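Local coordinates for galactonate dehydratase (Zobellia galactanivorans, PDB 5OLC), which belongs to the enolase superfamily, pairing an N-terminal capping domain with a TIM-barrel domain, at residues 37-41 with 306-310. Numbering follows the deposited sequence.
Sequences RKICI and WGTWI
Arg37 lays its guanidinium flat on the indole of Trp306, planes 8° apart and centres 4.4 Å apart. Followed outward, the arginine leaves strand 36-46 with CB pointing at the loop 306-308. Its CG stands anti to the carbonyl carbon (chi1 -61°), and further bends about CB–CG and CG–CD bring the chain across one face of the ring. NE then comes to 3.9 Å from Trp306 CH2, CZ lies over the CZ2–CH2 bond, off the ring centre, and NH2 is 3.7 Å from Trp306 CZ2. The cation thus sits off-centre, near the rim of the six-membered ring, in a cation-pi stack. NH2 also forms a salt bridge with Asp339, so the group is held both by its face and by one of its nitrogens.

Two residues on along the strand, Ile39 sets CD1 against the methyl CG2 of Thr308, at 3.7 Å. Ile41 reaches the other branch of the same threonine, its CD1 meeting Thr308 OG1 tip to tip at 3.4 Å, while its CG2 packs on Ile310 CD1 at 3.6 Å. Thr308 is the N-cap of helix 309-321: OG1, placed between the backbone N and the carbonyl carbon (chi1 75°), accepts from Ile310 N at 3.3 Å. That hydroxyl also hydrogen-bonds to Glu55 OE1, so the hydroxyl joins the helix start to strand 51-56 of the N-terminal sheet. No hydrogen bond links the two segments directly; stacking and apolar packing join them. Here the central strand of the three-stranded antiparallel sheet in the N-terminal domain meets the loop from barrel strand 300-301 to helix 309-321, an interface between capping domain and barrel characteristic of the enolase superfamily.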
loop_
_atom_site.group_PDB
_atom_site.type_symbol
_atom_site.label_atom_id
_atom_site.label_comp_id
_atom_site.label_asym_id
_atom_site.label_seq_id
_atom_site.Cartn_x
_atom_site.Cartn_y
_atom_site.Cartn_z
ATOM N N ARG A 37 32.261 -6.703 -34.526
ATOM C CA ARG A 37 32.090 -7.097 -33.123
ATOM C C ARG A 37 33.300 -6.468 -32.442
ATOM O O ARG A 37 34.431 -6.887 -32.700
ATOM C CB ARG A 37 32.137 -8.636 -32.908
ATOM C CG ARG A 37 31.081 -9.486 -33.624
ATOM C CD ARG A 37 29.706 -9.461 -32.961
ATOM N NE ARG A 37 29.589 -10.355 -31.804
ATOM C CZ ARG A 37 29.212 -11.630 -31.867
ATOM N NH1 ARG A 37 28.959 -12.199 -33.041
ATOM N NH2 ARG A 37 29.098 -12.351 -30.759
ATOM N N LYS A 38 33.079 -5.405 -31.661
ATOM C CA LYS A 38 34.139 -4.709 -30.930
ATOM C C LYS A 38 33.935 -4.971 -29.437
ATOM O O LYS A 38 32.947 -4.508 -28.854
ATOM C CB LYS A 38 34.108 -3.202 -31.229
ATOM C CG LYS A 38 35.296 -2.694 -32.034
ATOM C CD LYS A 38 35.121 -1.227 -32.465
ATOM C CE LYS A 38 34.467 -1.053 -33.819
ATOM N NZ LYS A 38 35.398 -1.378 -34.929
ATOM N N ILE A 39 34.836 -5.766 -28.833
ATOM C CA ILE A 39 34.763 -6.058 -27.400
ATOM C C ILE A 39 36.056 -5.581 -26.717
ATOM O O ILE A 39 37.111 -5.590 -27.341
ATOM C CB ILE A 39 34.341 -7.538 -27.029
ATOM C CG1 ILE A 39 35.522 -8.418 -26.714
ATOM C CG2 ILE A 39 33.414 -8.229 -28.055
ATOM C CD1 ILE A 39 35.509 -8.757 -25.430
ATOM N N CYS A 40 35.954 -5.130 -25.469
ATOM C CA CYS A 40 37.089 -4.689 -24.660
ATOM C C CYS A 40 37.399 -5.788 -23.634
ATOM O O CYS A 40 36.476 -6.406 -23.108
ATOM C CB CYS A 40 36.799 -3.351 -23.985
ATOM S SG CYS A 40 38.097 -2.795 -22.849
ATOM N N ILE A 41 38.697 -6.044 -23.376
ATOM C CA ILE A 41 39.252 -7.078 -22.475
ATOM C C ILE A 41 40.363 -6.402 -21.611
ATOM O O ILE A 41 40.993 -5.469 -22.094
ATOM C CB ILE A 41 39.872 -8.179 -23.407
ATOM C CG1 ILE A 41 38.822 -8.925 -24.268
ATOM C CG2 ILE A 41 40.755 -9.149 -22.687
ATOM C CD1 ILE A 41 38.033 -10.041 -23.660
ATOM N N TRP A 306 27.539 -12.917 -23.357
ATOM C CA TRP A 306 27.679 -12.624 -24.783
ATOM C C TRP A 306 29.022 -11.943 -25.099
ATOM O O TRP A 306 29.058 -10.805 -25.592
ATOM C CB TRP A 306 26.476 -11.798 -25.289
ATOM C CG TRP A 306 26.144 -11.984 -26.744
ATOM C CD1 TRP A 306 25.637 -13.107 -27.333
ATOM C CD2 TRP A 306 26.205 -10.981 -27.776
ATOM N NE1 TRP A 306 25.410 -12.881 -28.674
ATOM C CE2 TRP A 306 25.756 -11.584 -28.974
ATOM C CE3 TRP A 306 26.628 -9.637 -27.810
ATOM C CZ2 TRP A 306 25.706 -10.885 -30.194
ATOM C CZ3 TRP A 306 26.579 -8.947 -29.016
ATOM C CH2 TRP A 306 26.119 -9.567 -30.189
ATOM N N GLY A 307 30.108 -12.674 -24.845
ATOM C CA GLY A 307 31.462 -12.198 -25.099
ATOM C C GLY A 307 32.442 -13.289 -25.468
ATOM O O GLY A 307 32.092 -14.218 -26.208
ATOM N N THR A 308 33.690 -13.171 -24.967
ATOM C CA THR A 308 34.741 -14.163 -25.222
ATOM C C THR A 308 34.689 -15.223 -24.115
ATOM O O THR A 308 33.772 -15.199 -23.291
ATOM C CB THR A 308 36.136 -13.514 -25.345
ATOM O OG1 THR A 308 36.608 -13.138 -24.060
ATOM C CG2 THR A 308 36.183 -12.342 -26.295
ATOM N N TRP A 309 35.666 -16.138 -24.069
ATOM C CA TRP A 309 35.683 -17.146 -23.023
ATOM C C TRP A 309 36.070 -16.560 -21.679
ATOM O O TRP A 309 35.844 -17.238 -20.680
ATOM C CB TRP A 309 36.539 -18.360 -23.382
ATOM C CG TRP A 309 36.017 -19.131 -24.551
ATOM C CD1 TRP A 309 36.412 -19.004 -25.850
ATOM C CD2 TRP A 309 35.002 -20.146 -24.536
ATOM N NE1 TRP A 309 35.702 -19.875 -26.650
ATOM C CE2 TRP A 309 34.821 -20.581 -25.870
ATOM C CE3 TRP A 309 34.242 -20.749 -23.523
ATOM C CZ2 TRP A 309 33.911 -21.586 -26.218
ATOM C CZ3 TRP A 309 33.339 -21.748 -23.870
ATOM C CH2 TRP A 309 33.182 -22.157 -25.202
ATOM N N ILE A 310 36.603 -15.299 -21.622
ATOM C CA ILE A 310 36.880 -14.655 -20.324
ATOM C C ILE A 310 35.537 -14.487 -19.612
ATOM O O ILE A 310 35.424 -14.874 -18.453
ATOM C CB ILE A 310 37.673 -13.319 -20.388
ATOM C CG1 ILE A 310 39.072 -13.536 -20.982
ATOM C CG2 ILE A 310 37.792 -12.729 -18.990
ATOM C CD1 ILE A 310 39.734 -12.343 -21.482
#